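Local coordinates for protein thiosulfate reductase (PDB 2VPZ) that probably carries out sulfur-compound redox chemistry with molybdenum, two molybdopterin guanine dinucleotides and a 4Fe-4S cluster, as a member of the prokaryotic molybdopterin oxidoreductase family, at residues P251-T256 with R687-C692; V649-E654 with D691-V696; N717-R722 with N737-E742. One frame throughout, in Å; residues are numbered along the deposited sequence.

The three contacts lie on the same side of the chain's centre. Contacts 2 and 3 are buried and reach the same mixed sheet of the dinucleotide-binding region; they meet where V693 packs on V739 and L741. Contact 1, only partly buried, ties the start of that region's strand 692-696 to a loop far back in the sequence, and it shares D691 and C692 with contact 2. Chemistry follows place: an arginine bonded to a carbonyl in contact 1, a backbone hydrogen bond with aromatic and aliphatic packing in contact 2, an asparagine holding a loop in contact 3. Contacts 1 and 3 each touch a different molybdopterin guanine dinucleotide.

Contact 1. Residues P251-T256 with R687-C692; sequences PIKPGT and RIRKDC. With MGD (2-amino-5,6-dimercapto-7-methyl-3,7,8a,9-tetrahydro-8-oxa-1,3,9,10-tetraaza-anthracen-4-one guanosine dinucleotide), chain I.
Two loops meet here, 251-256 making a type II turn from K253 to T256, and the closest alpha carbons, those of P251 and R689, are still 7.4 Å apart, so the gap is spanned by the R689 side chain reaching to the other loop's backbone. With CG anti to its carbonyl carbon (chi1 -57°) and a bend at chi3, that chain swings the guanidinium against 251-254. R689 NH1 donates to P251 O at 3.2 Å, a moderately bent bond (153° at the hydrogen). K253 CA sits over the centre of one guanidinium face, 3.5 Å from R689 CZ, while P254 CD lies 3.7 Å from R689 NE. D691 forms a salt bridge with R689 from within its own segment, although the position of the carboxylate oxygen is uncertain. E306 is a second acidic partner of R689, paired through NH1. Were an alanine to stand in place of R689, P251 O would probably lose this donor and E306 its cationic mate, and a gap would open beside K253. P254 CG packs on C692 SG. At the turn, G255 N donates to guanine O6 of the MGD in chain I at 3.1 Å, and the residue's positive phi suits glycine. The contact joins the loop between strand 248-250 and helix 257-270 to the loop between strands 676-683 and 692-696, where the latter begins, with P254 touching R620 of strand 619-624.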
loop_
_atom_site.group_PDB
_atom_site.type_symbol
_atom_site.label_atom_id
_atom_site.label_comp_id
_atom_site.label_asym_id
_atom_site.label_seq_id
_atom_site.Cartn_x
_atom_site.Cartn_y
_atom_site.Cartn_z
ATOM N N PRO A 251 7.034 3.521 27.713
ATOM C CA PRO A 251 6.086 4.405 28.423
ATOM C C PRO A 251 6.276 4.466 29.954
ATOM O O PRO A 251 5.430 3.970 30.716
ATOM C CB PRO A 251 4.689 3.906 28.041
ATOM C CG PRO A 251 4.881 2.574 27.331
ATOM C CD PRO A 251 6.387 2.318 27.181
ATOM N N ILE A 252 7.375 5.095 30.374
ATOM C CA ILE A 252 7.789 5.231 31.772
ATOM C C ILE A 252 6.832 5.931 32.746
ATOM O O ILE A 252 6.145 6.910 32.418
ATOM C CB ILE A 252 9.215 5.943 31.855
ATOM C CG1 ILE A 252 10.056 5.349 32.976
ATOM C CG2 ILE A 252 9.040 7.475 32.023
ATOM C CD1 ILE A 252 11.156 6.282 33.525
ATOM N N LYS A 253 6.748 5.410 33.966
ATOM C CA LYS A 253 5.899 6.036 34.972
ATOM C C LYS A 253 6.593 7.399 35.272
ATOM O O LYS A 253 7.806 7.428 35.499
ATOM C CB LYS A 253 5.799 5.140 36.223
ATOM C CG LYS A 253 5.664 5.905 37.510
ATOM C CD LYS A 253 5.229 5.013 38.663
ATOM C CE LYS A 253 4.290 5.752 39.610
ATOM N NZ LYS A 253 4.067 5.012 40.891
ATOM N N PRO A 254 5.831 8.539 35.254
ATOM C CA PRO A 254 6.471 9.846 35.545
ATOM C C PRO A 254 7.299 10.049 36.841
ATOM O O PRO A 254 6.848 9.607 37.891
ATOM C CB PRO A 254 5.335 10.857 35.469
ATOM C CG PRO A 254 4.288 10.229 34.614
ATOM C CD PRO A 254 4.434 8.709 34.837
ATOM N N GLY A 255 8.435 10.755 36.705
ATOM C CA GLY A 255 9.359 11.100 37.784
ATOM C C GLY A 255 10.187 9.957 38.291
ATOM O O GLY A 255 10.699 9.924 39.433
ATOM N N THR A 256 10.391 9.010 37.397
ATOM C CA THR A 256 11.035 7.756 37.699
ATOM C C THR A 256 12.285 7.371 36.845
ATOM O O THR A 256 12.823 6.261 36.965
ATOM C CB THR A 256 9.883 6.662 37.605
ATOM O OG1 THR A 256 9.678 6.053 38.862
ATOM C CG2 THR A 256 10.135 5.624 36.520
ATOM N N ARG A 687 -2.191 8.023 23.408
ATOM C CA ARG A 687 -0.765 8.217 23.165
ATOM C C ARG A 687 -0.260 8.699 24.527
ATOM O O ARG A 687 0.769 9.361 24.606
ATOM C CB ARG A 687 -0.460 9.327 22.153
ATOM C CG ARG A 687 -0.942 9.149 20.722
ATOM C CD ARG A 687 0.100 9.715 19.721
ATOM N NE ARG A 687 -0.330 10.856 18.928
ATOM C CZ ARG A 687 0.450 11.872 18.566
ATOM N NH1 ARG A 687 1.722 11.897 18.939
ATOM N NH2 ARG A 687 -0.030 12.871 17.810
ATOM N N ILE A 688 -1.003 8.411 25.590
ATOM C CA ILE A 688 -0.610 8.839 26.936
ATOM C C ILE A 688 -1.067 7.865 28.038
ATOM O O ILE A 688 -2.097 7.191 27.891
ATOM C CB ILE A 688 -1.168 10.319 27.247
ATOM C CG1 ILE A 688 -0.489 10.932 28.471
ATOM C CG2 ILE A 688 -2.715 10.280 27.390
ATOM C CD1 ILE A 688 -0.136 12.464 28.357
ATOM N N ARG A 689 -0.281 7.752 29.107
ATOM C CA ARG A 689 -0.616 6.898 30.265
ATOM C C ARG A 689 -1.910 7.485 30.939
ATOM O O ARG A 689 -2.298 8.626 30.640
ATOM C CB ARG A 689 0.552 6.843 31.270
ATOM C CG ARG A 689 1.894 6.338 30.679
ATOM C CD ARG A 689 3.054 6.350 31.702
ATOM N NE ARG A 689 2.613 6.061 33.071
ATOM C CZ ARG A 689 2.788 4.926 33.736
ATOM N NH1 ARG A 689 3.418 3.905 33.176
ATOM N NH2 ARG A 689 2.331 4.803 34.978
ATOM N N LYS A 690 -2.565 6.725 31.829
ATOM C CA LYS A 690 -3.815 7.105 32.517
ATOM C C LYS A 690 -3.640 8.033 33.750
ATOM O O LYS A 690 -4.609 8.615 34.270
ATOM C CB LYS A 690 -4.624 5.846 32.919
ATOM C CG LYS A 690 -5.043 4.947 31.742
ATOM C CD LYS A 690 -5.921 3.756 32.154
ATOM C CE LYS A 690 -6.216 2.824 30.963
ATOM N NZ LYS A 690 -7.422 1.945 31.147
ATOM N N ASP A 691 -2.365 8.129 34.159
ATOM C CA ASP A 691 -1.719 8.914 35.259
ATOM C C ASP A 691 -1.630 10.401 34.943
ATOM O O ASP A 691 -1.304 11.227 35.808
ATOM C CB ASP A 691 -0.203 8.753 35.350
ATOM C CG ASP A 691 0.283 7.394 35.701
ATOM O OD1 ASP A 691 -0.155 6.866 36.719
ATOM O OD2 ASP A 691 1.180 6.917 34.981
ATOM N N CYS A 692 -1.686 10.681 33.654
ATOM C CA CYS A 692 -1.383 11.986 33.149
ATOM C C CYS A 692 -2.331 12.643 32.244
ATOM O O CYS A 692 -3.252 12.031 31.707
ATOM C CB CYS A 692 -0.017 11.926 32.425
ATOM S SG CYS A 692 1.405 11.312 33.320
HETATM P PB MGD I . 11.479 17.994 27.626
HETATM O O1B MGD I . 10.898 18.582 28.850
HETATM O O2B MGD I . 12.621 17.114 27.702
HETATM O O3B MGD I . 11.694 19.366 26.831
HETATM O O3A MGD I . 11.824 21.113 24.985
HETATM P PA MGD I . 12.550 19.840 25.568
HETATM O O1A MGD I . 13.876 20.345 25.896
HETATM O O2A MGD I . 12.580 18.812 24.540
HETATM O "O5'" MGD I . 10.384 17.215 26.838
HETATM C "C5'" MGD I . 8.970 17.416 26.798
HETATM C "C4'" MGD I . 8.508 15.968 26.845
HETATM O "O4'" MGD I . 8.869 15.588 28.162
HETATM C "C3'" MGD I . 6.987 15.677 26.747
HETATM O "O3'" MGD I . 6.716 14.627 25.783
HETATM C "C2'" MGD I . 6.577 15.172 28.153
HETATM O "O2'" MGD I . 5.799 13.990 28.009
HETATM C "C1'" MGD I . 7.893 14.677 28.700
HETATM N N9 MGD I . 7.979 14.271 30.129
HETATM C C8 MGD I . 7.267 14.798 31.175
HETATM N N7 MGD I . 7.582 14.190 32.354
HETATM C C5 MGD I . 8.500 13.233 32.057
HETATM C C6 MGD I . 9.189 12.171 32.819
HETATM O O6 MGD I . 9.004 12.140 34.040
HETATM N N1 MGD I . 10.040 11.366 32.186
HETATM C C2 MGD I . 10.236 11.434 30.841
HETATM N N2 MGD I . 11.123 10.572 30.228
HETATM N N3 MGD I . 9.628 12.381 30.063
HETATM C C4 MGD I . 8.768 13.290 30.599
HETATM C C10 MGD I . 11.845 22.452 25.432
HETATM C C11 MGD I . 12.859 23.124 24.564
HETATM O O11 MGD I . 12.328 23.192 23.233
HETATM C C12 MGD I . 13.416 24.445 25.154
HETATM S S12 MGD I . 14.024 24.529 26.722
HETATM C C13 MGD I . 13.461 25.628 24.441
HETATM S S13 MGD I . 14.196 27.014 25.104
HETATM C C14 MGD I . 12.892 25.712 23.048
HETATM N N15 MGD I . 11.635 26.352 22.922
HETATM C C16 MGD I . 10.799 26.083 21.868
HETATM C C17 MGD I . 9.469 26.745 21.625
HETATM O O17 MGD I . 9.084 27.664 22.401
HETATM N N18 MGD I . 8.732 26.406 20.513
HETATM C C19 MGD I . 9.188 25.405 19.717
HETATM N N19 MGD I . 8.410 25.053 18.712
HETATM N N20 MGD I . 10.360 24.701 19.864
HETATM C C21 MGD I . 11.187 25.054 20.895
HETATM N N22 MGD I . 12.327 24.426 21.136
HETATM C C23 MGD I . 12.901 24.325 22.437
#

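Contact 2. Residues V649-E654 with D691-V696; sequences VWIHKE and DCVYIV
W650 and Y694 lie side by side and form a T-shaped stack. The Y694 edge, led by CD2, points at one face of the indole five-membered ring, with Y694 CD2 3.8 Å from W650 CD1 and the ring planes at 72°. Y694 CG is anti to its backbone N (chi1 172°), which lays this edge over the indole. Behind the rings, a backbone bond joins the same two residues: W650 N donates to Y694 O at 3.0 Å, nearly straight at 169°, while the return bond from Y694 N to W650 O is weak. V693 CA lends a CH...O contact to the same W650 O. V649 CG1 touches V693 CG1 at 3.7 Å and I695 CG2 at 3.8 Å, and I651 CG2 lies against V693 CG2. One water accepts from H652 N and donates to C692 O; H652 ND1 caps the following helix by accepting from E654 N at 3.0 Å. R238 makes cation-pi contacts with both aromatic residues, and the Y694 side chain lies about 4 Å from a bound MGD by nearest atoms. Strands 648-650 and 692-696, the outermost two of the mixed sheet, meet here, consistent with barrel closure in the dinucleotide-binding region, which is classed with the double-psi beta-barrels.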
loop_
_atom_site.group_PDB
_atom_site.type_symbol
_atom_site.label_atom_id
_atom_site.label_comp_id
_atom_site.label_asym_id
_atom_site.label_seq_id
_atom_site.Cartn_x
_atom_site.Cartn_y
_atom_site.Cartn_z
ATOM N N VAL A 649 -6.178 19.511 25.564
ATOM C CA VAL A 649 -5.756 18.622 26.706
ATOM C C VAL A 649 -5.736 17.142 26.279
ATOM O O VAL A 649 -6.758 16.637 25.820
ATOM C CB VAL A 649 -6.733 18.629 28.000
ATOM C CG1 VAL A 649 -5.920 18.259 29.280
ATOM C CG2 VAL A 649 -7.463 19.939 28.178
ATOM N N TRP A 650 -4.604 16.459 26.448
ATOM C CA TRP A 650 -4.466 15.038 26.093
ATOM C C TRP A 650 -4.828 14.135 27.316
ATOM O O TRP A 650 -4.185 14.236 28.366
ATOM C CB TRP A 650 -3.023 14.697 25.650
ATOM C CG TRP A 650 -2.456 15.440 24.415
ATOM C CD1 TRP A 650 -2.762 16.711 24.013
ATOM C CD2 TRP A 650 -1.517 14.929 23.445
ATOM N NE1 TRP A 650 -2.090 17.013 22.854
ATOM C CE2 TRP A 650 -1.323 15.941 22.478
ATOM C CE3 TRP A 650 -0.841 13.707 23.288
ATOM C CZ2 TRP A 650 -0.445 15.780 21.372
ATOM C CZ3 TRP A 650 0.035 13.542 22.182
ATOM C CH2 TRP A 650 0.209 14.576 21.240
ATOM N N ILE A 651 -5.883 13.315 27.185
ATOM C CA ILE A 651 -6.280 12.352 28.224
ATOM C C ILE A 651 -6.421 11.003 27.536
ATOM O O ILE A 651 -6.810 10.937 26.352
ATOM C CB ILE A 651 -7.693 12.594 28.895
ATOM C CG1 ILE A 651 -8.355 13.834 28.360
ATOM C CG2 ILE A 651 -7.571 12.608 30.438
ATOM C CD1 ILE A 651 -9.403 13.590 27.263
ATOM N N HIS A 652 -6.130 9.938 28.278
ATOM C CA HIS A 652 -6.291 8.620 27.732
ATOM C C HIS A 652 -7.762 8.375 27.357
ATOM O O HIS A 652 -8.665 8.804 28.070
ATOM C CB HIS A 652 -5.871 7.457 28.663
ATOM C CG HIS A 652 -5.818 6.128 28.013
ATOM N ND1 HIS A 652 -6.936 5.417 27.710
ATOM C CD2 HIS A 652 -4.798 5.452 27.473
ATOM C CE1 HIS A 652 -6.611 4.360 26.999
ATOM N NE2 HIS A 652 -5.305 4.356 26.837
ATOM N N LYS A 653 -7.988 7.706 26.213
ATOM C CA LYS A 653 -9.319 7.364 25.665
ATOM C C LYS A 653 -10.336 6.758 26.660
ATOM O O LYS A 653 -11.530 7.074 26.626
ATOM C CB LYS A 653 -9.165 6.399 24.474
ATOM C CG LYS A 653 -8.985 7.050 23.134
ATOM C CD LYS A 653 -8.232 6.182 22.146
ATOM C CE LYS A 653 -8.934 6.129 20.775
ATOM N NZ LYS A 653 -8.249 5.210 19.802
ATOM N N GLU A 654 -9.847 5.863 27.509
ATOM C CA GLU A 654 -10.641 5.180 28.531
ATOM C C GLU A 654 -10.982 6.086 29.743
ATOM O O GLU A 654 -11.984 5.853 30.436
ATOM C CB GLU A 654 -9.941 3.869 28.982
ATOM C CG GLU A 654 -10.278 2.613 28.117
ATOM C CD GLU A 654 -9.070 1.671 27.825
ATOM O OE1 GLU A 654 -8.425 1.187 28.782
ATOM O OE2 GLU A 654 -8.812 1.407 26.617
ATOM N N ASP A 691 -2.365 8.129 34.159
ATOM C CA ASP A 691 -1.719 8.914 35.259
ATOM C C ASP A 691 -1.630 10.401 34.943
ATOM O O ASP A 691 -1.304 11.227 35.808
ATOM C CB ASP A 691 -0.203 8.753 35.350
ATOM C CG ASP A 691 0.283 7.394 35.701
ATOM O OD1 ASP A 691 -0.155 6.866 36.719
ATOM O OD2 ASP A 691 1.180 6.917 34.981
ATOM N N CYS A 692 -1.686 10.681 33.654
ATOM C CA CYS A 692 -1.383 11.986 33.149
ATOM C C CYS A 692 -2.331 12.643 32.244
ATOM O O CYS A 692 -3.252 12.031 31.707
ATOM C CB CYS A 692 -0.017 11.926 32.425
ATOM S SG CYS A 692 1.405 11.312 33.320
ATOM N N VAL A 693 -1.992 13.902 32.021
ATOM C CA VAL A 693 -2.690 14.825 31.157
ATOM C C VAL A 693 -1.564 15.783 30.634
ATOM O O VAL A 693 -0.557 16.029 31.313
ATOM C CB VAL A 693 -3.848 15.531 32.008
ATOM C CG1 VAL A 693 -3.739 17.031 31.984
ATOM C CG2 VAL A 693 -5.228 15.050 31.493
ATOM N N TYR A 694 -1.708 16.266 29.410
ATOM C CA TYR A 694 -0.700 17.105 28.747
ATOM C C TYR A 694 -1.320 18.322 27.995
ATOM O O TYR A 694 -2.396 18.179 27.407
ATOM C CB TYR A 694 0.079 16.212 27.734
ATOM C CG TYR A 694 1.048 16.927 26.785
ATOM C CD1 TYR A 694 2.367 17.179 27.159
ATOM C CD2 TYR A 694 0.622 17.388 25.525
ATOM C CE1 TYR A 694 3.263 17.880 26.317
ATOM C CE2 TYR A 694 1.505 18.093 24.666
ATOM C CZ TYR A 694 2.831 18.336 25.073
ATOM O OH TYR A 694 3.716 19.020 24.262
ATOM N N ILE A 695 -0.700 19.502 28.063
ATOM C CA ILE A 695 -1.144 20.695 27.307
ATOM C C ILE A 695 0.101 21.469 26.832
ATOM O O ILE A 695 1.147 21.416 27.485
ATOM C CB ILE A 695 -2.055 21.701 28.139
ATOM C CG1 ILE A 695 -1.300 22.259 29.338
ATOM C CG2 ILE A 695 -3.399 21.018 28.516
ATOM C CD1 ILE A 695 -1.981 23.479 30.045
ATOM N N VAL A 696 0.031 22.139 25.682
ATOM C CA VAL A 696 1.161 22.937 25.202
ATOM C C VAL A 696 1.229 24.254 26.022
ATOM O O VAL A 696 0.192 24.898 26.233
ATOM C CB VAL A 696 1.036 23.254 23.669
ATOM C CG1 VAL A 696 1.995 24.416 23.262
ATOM C CG2 VAL A 696 1.329 21.976 22.831
HETATM O O HOH W 1 -4.608 10.080 30.854
#

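Contact 3. Residues N717-R722 with N737-E742; sequences NYLQTR and NFVRLE. With MGD (2-amino-5,6-dimercapto-7-methyl-3,7,8a,9-tetrahydro-8-oxa-1,3,9,10-tetraaza-anthracen-4-one guanosine dinucleotide), chain H.
N737 reaches with its amide into the bend formed by Q720, T721 and R722, and this is the close-packed part of the contact. N737 ND2 donates to R722 O at 3.0 Å (155° at the hydrogen), from a position tilted out of the carbonyl plane, and N737 OD1 accepts a weak bond from R722 N at 3.4 Å. These two bonds probably help to set the amide's rotation; L734 O is a further acceptor for ND2. CG of N737 is anti to its carbonyl carbon (chi1 -68°), which directs the amide at the loop. Q720 crosses it at about a right angle, Q720 CG 3.5 Å from N737 ND2, then bends at chi2 to carry OE1 toward the MGD of chain H, whose N19 gives Q720 OE1 a weak bond of 3.0 Å. L719 CD2 meets V739 CG2 at 3.9 Å in another crossed arrangement. The solvent side is looser: apart from its backbone, exposed R722 brings only CB near N737 OD1, and its extended chain runs to a salt bridge with D673. The loop between strands 692-696 and 724-725 is thereby held to the start of strand 738-744, with L719 and Q720 resting on L621 of strand 619-624.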
loop_
_atom_site.group_PDB
_atom_site.type_symbol
_atom_site.label_atom_id
_atom_site.label_comp_id
_atom_site.label_asym_id
_atom_site.label_seq_id
_atom_site.Cartn_x
_atom_site.Cartn_y
_atom_site.Cartn_z
ATOM N N ASN A 717 1.232 27.617 33.271
ATOM C CA ASN A 717 1.854 28.450 34.334
ATOM C C ASN A 717 0.856 28.967 35.388
ATOM O O ASN A 717 1.194 29.059 36.569
ATOM C CB ASN A 717 2.586 29.664 33.749
ATOM C CG ASN A 717 3.600 30.239 34.718
ATOM O OD1 ASN A 717 3.623 31.442 35.002
ATOM N ND2 ASN A 717 4.451 29.370 35.232
ATOM N N TYR A 718 -0.352 29.341 34.970
ATOM C CA TYR A 718 -1.343 29.780 35.950
ATOM C C TYR A 718 -1.808 28.583 36.800
ATOM O O TYR A 718 -2.408 28.764 37.859
ATOM C CB TYR A 718 -2.554 30.459 35.307
ATOM C CG TYR A 718 -2.404 31.960 35.152
ATOM C CD1 TYR A 718 -1.661 32.485 34.111
ATOM C CD2 TYR A 718 -3.003 32.852 36.053
ATOM C CE1 TYR A 718 -1.510 33.859 33.953
ATOM C CE2 TYR A 718 -2.857 34.244 35.907
ATOM C CZ TYR A 718 -2.107 34.739 34.845
ATOM O OH TYR A 718 -1.948 36.093 34.647
ATOM N N LEU A 719 -1.522 27.365 36.359
ATOM C CA LEU A 719 -1.921 26.179 37.126
ATOM C C LEU A 719 -0.771 25.659 37.965
ATOM O O LEU A 719 -0.966 24.825 38.844
ATOM C CB LEU A 719 -2.396 25.059 36.202
ATOM C CG LEU A 719 -3.774 25.220 35.588
ATOM C CD1 LEU A 719 -3.911 24.413 34.296
ATOM C CD2 LEU A 719 -4.813 24.781 36.612
ATOM N N GLN A 720 0.435 26.130 37.649
ATOM C CA GLN A 720 1.650 25.722 38.361
ATOM C C GLN A 720 1.860 26.680 39.537
ATOM O O GLN A 720 2.653 27.619 39.524
ATOM C CB GLN A 720 2.845 25.661 37.384
ATOM C CG GLN A 720 2.800 24.399 36.493
ATOM C CD GLN A 720 3.248 24.607 35.038
ATOM O OE1 GLN A 720 3.361 25.741 34.558
ATOM N NE2 GLN A 720 3.478 23.494 34.320
ATOM N N THR A 721 1.078 26.399 40.560
ATOM C CA THR A 721 1.034 27.170 41.774
ATOM C C THR A 721 2.223 26.894 42.722
ATOM O O THR A 721 2.756 27.818 43.343
ATOM C CB THR A 721 -0.333 26.907 42.481
ATOM O OG1 THR A 721 -1.253 27.933 42.163
ATOM C CG2 THR A 721 -0.143 26.763 43.980
ATOM N N ARG A 722 2.623 25.624 42.779
ATOM C CA ARG A 722 3.740 25.121 43.609
ATOM C C ARG A 722 4.908 24.585 42.737
ATOM O O ARG A 722 4.729 24.377 41.546
ATOM C CB ARG A 722 3.251 23.956 44.508
ATOM C CG ARG A 722 1.928 24.174 45.289
ATOM C CD ARG A 722 1.343 22.833 45.821
ATOM N NE ARG A 722 0.186 22.919 46.723
ATOM C CZ ARG A 722 -0.390 21.884 47.343
ATOM N NH1 ARG A 722 0.079 20.656 47.162
ATOM N NH2 ARG A 722 -1.435 22.069 48.158
ATOM N N ASN A 737 2.764 19.468 39.882
ATOM C CA ASN A 737 1.374 19.945 39.972
ATOM C C ASN A 737 0.396 18.905 39.413
ATOM O O ASN A 737 0.704 18.189 38.459
ATOM C CB ASN A 737 1.206 21.299 39.254
ATOM C CG ASN A 737 1.940 22.446 39.966
ATOM O OD1 ASN A 737 1.418 23.048 40.910
ATOM N ND2 ASN A 737 3.166 22.730 39.518
ATOM N N PHE A 738 -0.769 18.819 40.046
ATOM C CA PHE A 738 -1.834 17.897 39.691
ATOM C C PHE A 738 -3.061 18.724 39.308
ATOM O O PHE A 738 -3.321 19.794 39.882
ATOM C CB PHE A 738 -2.116 16.950 40.880
ATOM C CG PHE A 738 -0.864 16.274 41.452
ATOM C CD1 PHE A 738 -0.458 16.513 42.766
ATOM C CD2 PHE A 738 -0.088 15.408 40.662
ATOM C CE1 PHE A 738 0.721 15.910 43.293
ATOM C CE2 PHE A 738 1.094 14.791 41.170
ATOM C CZ PHE A 738 1.494 15.045 42.489
ATOM N N VAL A 739 -3.804 18.222 38.338
ATOM C CA VAL A 739 -4.960 18.906 37.802
ATOM C C VAL A 739 -6.141 17.936 37.564
ATOM O O VAL A 739 -5.910 16.746 37.306
ATOM C CB VAL A 739 -4.512 19.581 36.463
ATOM C CG1 VAL A 739 -4.737 18.629 35.288
ATOM C CG2 VAL A 739 -5.182 20.918 36.285
ATOM N N ARG A 740 -7.384 18.412 37.706
ATOM C CA ARG A 740 -8.574 17.593 37.426
ATOM C C ARG A 740 -9.466 18.338 36.405
ATOM O O ARG A 740 -9.391 19.567 36.292
ATOM C CB ARG A 740 -9.346 17.259 38.690
ATOM C CG ARG A 740 -10.013 18.446 39.233
ATOM C CD ARG A 740 -10.507 18.239 40.611
ATOM N NE ARG A 740 -11.723 18.998 40.682
ATOM C CZ ARG A 740 -11.844 20.138 41.317
ATOM N NH1 ARG A 740 -10.800 20.619 41.954
ATOM N NH2 ARG A 740 -12.989 20.822 41.276
ATOM N N LEU A 741 -10.288 17.604 35.653
ATOM C CA LEU A 741 -11.129 18.189 34.606
ATOM C C LEU A 741 -12.627 18.293 34.950
ATOM O O LEU A 741 -13.241 17.327 35.400
ATOM C CB LEU A 741 -10.930 17.449 33.261
ATOM C CG LEU A 741 -9.837 16.461 32.806
ATOM C CD1 LEU A 741 -9.949 16.471 31.275
ATOM C CD2 LEU A 741 -8.374 16.769 33.236
ATOM N N GLU A 742 -13.195 19.469 34.696
ATOM C CA GLU A 742 -14.584 19.818 34.991
ATOM C C GLU A 742 -15.274 20.248 33.680
ATOM O O GLU A 742 -14.804 21.174 33.023
ATOM C CB GLU A 742 -14.549 20.966 36.011
ATOM C CG GLU A 742 -15.863 21.512 36.577
ATOM C CD GLU A 742 -15.634 22.660 37.585
ATOM O OE1 GLU A 742 -15.677 23.845 37.171
ATOM O OE2 GLU A 742 -15.392 22.350 38.783
HETATM P PB MGD H . 8.228 34.241 26.097
HETATM O O1B MGD H . 6.888 33.754 26.557
HETATM O O2B MGD H . 8.566 34.198 24.638
HETATM O O3B MGD H . 9.256 33.499 27.096
HETATM O O3A MGD H . 10.808 32.409 28.737
HETATM P PA MGD H . 10.587 33.793 27.973
HETATM O O1A MGD H . 11.611 34.150 26.908
HETATM O O2A MGD H . 10.229 34.779 29.027
HETATM O "O5'" MGD H . 8.405 35.743 26.505
HETATM C "C5'" MGD H . 9.110 36.672 25.680
HETATM C "C4'" MGD H . 8.680 38.065 26.142
HETATM O "O4'" MGD H . 9.608 38.880 25.435
HETATM C "C3'" MGD H . 7.309 38.506 25.699
HETATM O "O3'" MGD H . 6.911 39.525 26.626
HETATM C "C2'" MGD H . 7.601 39.089 24.307
HETATM O "O2'" MGD H . 6.566 39.984 23.997
HETATM C "C1'" MGD H . 8.949 39.787 24.498
HETATM N N9 MGD H . 9.830 40.032 23.294
HETATM C C8 MGD H . 9.948 39.246 22.222
HETATM N N7 MGD H . 10.846 39.700 21.318
HETATM C C5 MGD H . 11.395 40.822 21.832
HETATM C C6 MGD H . 12.480 41.829 21.442
HETATM O O6 MGD H . 13.107 41.771 20.326
HETATM N N1 MGD H . 12.717 42.833 22.349
HETATM C C2 MGD H . 12.058 42.970 23.541
HETATM N N2 MGD H . 12.308 43.983 24.428
HETATM N N3 MGD H . 11.125 42.081 23.906
HETATM C C4 MGD H . 10.715 41.016 23.140
HETATM C C10 MGD H . 11.579 31.314 28.155
HETATM C C11 MGD H . 11.812 30.310 29.233
HETATM O O11 MGD H . 10.558 30.159 29.900
HETATM C C12 MGD H . 12.367 28.992 28.838
HETATM S S12 MGD H . 13.746 28.852 27.830
HETATM C C13 MGD H . 11.874 27.845 29.306
HETATM S S13 MGD H . 12.377 26.312 28.901
HETATM C C14 MGD H . 10.837 27.701 30.279
HETATM N N15 MGD H . 9.652 27.075 29.627
HETATM C C16 MGD H . 8.519 27.091 30.404
HETATM C C17 MGD H . 7.402 26.144 30.354
HETATM O O17 MGD H . 7.387 25.211 29.497
HETATM N N18 MGD H . 6.418 26.287 31.244
HETATM C C19 MGD H . 6.397 27.258 32.176
HETATM N N19 MGD H . 5.341 27.421 33.030
HETATM N N20 MGD H . 7.408 28.124 32.281
HETATM C C21 MGD H . 8.448 28.125 31.454
HETATM N N22 MGD H . 9.398 29.060 31.559
HETATM C C23 MGD H . 10.622 29.076 30.834
#